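PDB 3U4F: mandelate racemase/muconate lactonizing enzyme family protein from Roseovarius nubinhibens ISM, which binds magnesium and probably acts as a hydro-lyase or related enolase-superfamily enzyme built on a TIM barrel. Local coordinates for residues 313-323 against 361-371. Sequence-based numbering, arbitrary orientation.
Sequences LVTLFTMHLLR and ARVTEAPGWGV
The imidazole of His320 is the bump that fills the hollow between Val363 and Trp369, where the chain from 361 to 371 arches past one side of helix 313-322. Val363 CG1 sits over one face, 3.8 Å from the ring centroid and close to the ring normal, a CH-pi contact; the indole presents its CE3-CZ3 edge to the opposite face, an edge-to-face pair with planes at 88°. A histidine suits this slot because it is flat enough to enter and polar at its rim: ND1 donates in the ring plane to Leu316 O, 3.2 Å away and one helical turn back, fixing the ring's rotation. A water held by Thr364 O and Ala366 O bonds weakly to NE2.

Trp369 is in turn roofed by Phe317, whose CE1 stands over the indole face and comes within 3.3 Å of CE2, the planes inclined at 47°. The indole thus lies with its face under Phe317 and its edge against His320, while NE1 bonds to Thr109 O. Shrinking Trp369 to an alanine is likely to open a gap beneath Phe317, leave one face of His320 without its aromatic edge and deprive Thr109 O of a donor.

On the far side of His320, the branched Val363 also turns CG2 to Met319 CB, 3.6 Å away; the flexible selenomethionine lays SE beside the small Ala361 CB, and its bend at chi3 (54°) turns CE to the Arg362 carbonyl. Leu316 CD2 fits against Val371 CG2 (3.6 Å). Gly368, with positive phi, helps form the type II' turn from Pro367 to Gly370 that carries Trp369. Away from the magnesium sites, the contact joins barrel helix 313-322 to strand 360-363, which pairs antiparallel with strand 132-139, and to the loop after it, in the TIM-barrel domain of the enolase-superfamily fold.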
# COMPACT_ATOMS: atom_id res chain seq x y z
N LEU A 313 9.60 -17.59 -10.17
CA LEU A 313 10.84 -17.70 -9.35
C LEU A 313 10.65 -17.53 -7.83
O LEU A 313 11.56 -17.81 -7.05
CB LEU A 313 11.95 -16.75 -9.85
CG LEU A 313 12.51 -17.08 -11.24
CD1 LEU A 313 13.51 -16.04 -11.61
CD2 LEU A 313 13.17 -18.46 -11.18
N VAL A 314 9.47 -17.09 -7.41
CA VAL A 314 9.22 -16.90 -5.99
C VAL A 314 9.50 -18.17 -5.19
O VAL A 314 10.08 -18.10 -4.11
CB VAL A 314 7.79 -16.33 -5.71
CG1 VAL A 314 6.71 -17.39 -6.03
CG2 VAL A 314 7.68 -15.81 -4.28
N THR A 315 9.18 -19.32 -5.75
CA THR A 315 9.45 -20.59 -5.06
C THR A 315 10.96 -20.84 -4.91
O THR A 315 11.45 -21.16 -3.79
CB THR A 315 8.66 -21.73 -5.69
OG1 THR A 315 7.27 -21.42 -5.56
CG2 THR A 315 8.91 -23.05 -4.97
N LEU A 316 11.70 -20.65 -5.99
CA LEU A 316 13.16 -20.79 -5.96
C LEU A 316 13.83 -19.83 -5.00
O LEU A 316 14.74 -20.22 -4.24
CB LEU A 316 13.76 -20.63 -7.37
CG LEU A 316 15.29 -20.78 -7.49
CD1 LEU A 316 15.76 -22.17 -6.91
CD2 LEU A 316 15.69 -20.65 -8.95
N PHE A 317 13.39 -18.57 -5.01
CA PHE A 317 13.95 -17.58 -4.10
C PHE A 317 13.77 -18.02 -2.65
O PHE A 317 14.67 -17.85 -1.82
CB PHE A 317 13.29 -16.20 -4.27
CG PHE A 317 13.48 -15.56 -5.64
CD1 PHE A 317 14.53 -15.89 -6.49
CD2 PHE A 317 12.58 -14.58 -6.08
CE1 PHE A 317 14.69 -15.27 -7.78
CE2 PHE A 317 12.74 -13.94 -7.34
CZ PHE A 317 13.79 -14.26 -8.17
N THR A 318 12.59 -18.58 -2.37
CA THR A 318 12.27 -19.06 -1.02
C THR A 318 13.15 -20.28 -0.64
O THR A 318 13.62 -20.39 0.50
CB THR A 318 10.80 -19.44 -0.94
OG1 THR A 318 9.98 -18.31 -1.32
CG2 THR A 318 10.44 -19.87 0.47
N MSE A 319 13.37 -21.17 -1.61
CA MSE A 319 14.29 -22.30 -1.41
C MSE A 319 15.67 -21.82 -0.99
O MSE A 319 16.21 -22.31 0.00
CB MSE A 319 14.38 -23.15 -2.68
CG MSE A 319 13.13 -23.95 -2.95
SE MSE A 319 13.01 -24.54 -4.81
CE MSE A 319 14.76 -25.49 -5.04
N HIS A 320 16.25 -20.87 -1.72
CA HIS A 320 17.55 -20.29 -1.29
C HIS A 320 17.48 -19.65 0.10
O HIS A 320 18.39 -19.82 0.90
CB HIS A 320 18.05 -19.24 -2.28
CG HIS A 320 18.66 -19.80 -3.54
ND1 HIS A 320 17.91 -20.33 -4.56
CD2 HIS A 320 19.95 -19.84 -3.95
CE1 HIS A 320 18.71 -20.70 -5.55
NE2 HIS A 320 19.95 -20.39 -5.21
N LEU A 321 16.44 -18.89 0.39
CA LEU A 321 16.30 -18.30 1.73
C LEU A 321 16.22 -19.36 2.87
O LEU A 321 16.86 -19.22 3.92
CB LEU A 321 15.06 -17.39 1.77
CG LEU A 321 14.91 -16.60 3.08
CD1 LEU A 321 15.60 -15.27 2.92
CD2 LEU A 321 13.45 -16.40 3.45
N LEU A 322 15.42 -20.39 2.66
CA LEU A 322 15.28 -21.48 3.65
C LEU A 322 16.57 -22.27 3.85
O LEU A 322 16.75 -22.88 4.91
CB LEU A 322 14.14 -22.43 3.24
CG LEU A 322 12.71 -21.90 3.39
CD1 LEU A 322 11.66 -22.85 2.78
CD2 LEU A 322 12.36 -21.61 4.89
N ARG A 323 17.44 -22.27 2.84
CA ARG A 323 18.76 -22.93 2.98
C ARG A 323 19.72 -22.09 3.79
O ARG A 323 20.80 -22.56 4.18
CB ARG A 323 19.36 -23.28 1.60
CG ARG A 323 18.69 -24.42 0.87
CD ARG A 323 18.84 -25.83 1.57
NE ARG A 323 20.22 -26.10 1.99
CZ ARG A 323 20.62 -27.14 2.71
NH1 ARG A 323 19.77 -28.07 3.11
NH2 ARG A 323 21.91 -27.24 3.04
N ALA A 361 12.73 -30.49 -2.31
CA ALA A 361 13.19 -29.70 -3.46
C ALA A 361 14.69 -29.54 -3.24
O ALA A 361 15.18 -29.82 -2.16
CB ALA A 361 12.53 -28.30 -3.45
N ARG A 362 15.42 -29.07 -4.24
CA ARG A 362 16.87 -28.95 -4.06
C ARG A 362 17.45 -27.71 -4.72
O ARG A 362 17.14 -27.38 -5.89
CB ARG A 362 17.60 -30.23 -4.52
CG ARG A 362 19.16 -30.10 -4.58
CD ARG A 362 19.78 -31.34 -5.30
NE ARG A 362 19.47 -32.59 -4.60
CZ ARG A 362 20.08 -33.04 -3.51
NH1 ARG A 362 21.07 -32.34 -2.93
NH2 ARG A 362 19.72 -34.20 -2.97
N VAL A 363 18.25 -26.99 -3.93
CA VAL A 363 19.05 -25.90 -4.43
C VAL A 363 20.43 -26.46 -4.79
O VAL A 363 21.10 -27.05 -3.93
CB VAL A 363 19.15 -24.78 -3.37
CG1 VAL A 363 20.23 -23.73 -3.74
CG2 VAL A 363 17.77 -24.14 -3.18
N THR A 364 20.83 -26.28 -6.04
CA THR A 364 22.17 -26.69 -6.50
C THR A 364 23.23 -25.64 -6.26
O THR A 364 22.95 -24.53 -5.80
CB THR A 364 22.18 -27.05 -8.00
OG1 THR A 364 22.04 -25.86 -8.76
CG2 THR A 364 21.05 -28.01 -8.37
N GLU A 365 24.49 -25.99 -6.55
CA GLU A 365 25.58 -25.04 -6.44
C GLU A 365 25.66 -24.00 -7.62
O GLU A 365 26.60 -23.20 -7.69
CB GLU A 365 26.90 -25.83 -6.27
CG GLU A 365 27.17 -26.98 -7.31
CD GLU A 365 25.94 -27.81 -7.77
OE1 GLU A 365 25.52 -28.83 -7.15
OE2 GLU A 365 25.39 -27.42 -8.82
N ALA A 366 24.69 -24.02 -8.53
CA ALA A 366 24.73 -23.09 -9.67
C ALA A 366 24.78 -21.65 -9.16
O ALA A 366 24.09 -21.31 -8.19
CB ALA A 366 23.54 -23.31 -10.61
N PRO A 367 25.62 -20.79 -9.79
CA PRO A 367 25.79 -19.43 -9.25
C PRO A 367 24.52 -18.54 -9.38
O PRO A 367 23.76 -18.65 -10.35
CB PRO A 367 26.91 -18.86 -10.12
CG PRO A 367 27.66 -20.09 -10.59
CD PRO A 367 26.59 -21.10 -10.86
N GLY A 368 24.31 -17.66 -8.42
CA GLY A 368 23.11 -16.80 -8.42
C GLY A 368 21.91 -17.68 -8.15
O GLY A 368 21.99 -18.57 -7.30
N TRP A 369 20.81 -17.41 -8.86
CA TRP A 369 19.62 -18.25 -8.77
C TRP A 369 19.76 -19.53 -9.59
O TRP A 369 18.98 -20.46 -9.42
CB TRP A 369 18.37 -17.48 -9.24
CG TRP A 369 18.14 -16.20 -8.50
CD1 TRP A 369 18.04 -14.95 -9.05
CD2 TRP A 369 17.99 -16.04 -7.10
NE1 TRP A 369 17.85 -14.01 -8.06
CE2 TRP A 369 17.80 -14.65 -6.85
CE3 TRP A 369 17.98 -16.93 -6.01
CZ2 TRP A 369 17.61 -14.13 -5.56
CZ3 TRP A 369 17.79 -16.41 -4.72
CH2 TRP A 369 17.60 -15.03 -4.51
N GLY A 370 20.73 -19.59 -10.50
CA GLY A 370 20.97 -20.80 -11.28
C GLY A 370 19.89 -21.08 -12.32
O GLY A 370 19.69 -22.24 -12.70
N VAL A 371 19.19 -20.05 -12.78
CA VAL A 371 18.13 -20.23 -13.78
C VAL A 371 18.25 -19.17 -14.90
O VAL A 371 18.63 -18.02 -14.65
CB VAL A 371 16.68 -20.24 -13.12
CG1 VAL A 371 15.56 -20.07 -14.15
CG2 VAL A 371 16.45 -21.55 -12.36
O HOH W 1 21.79 -22.34 -7.22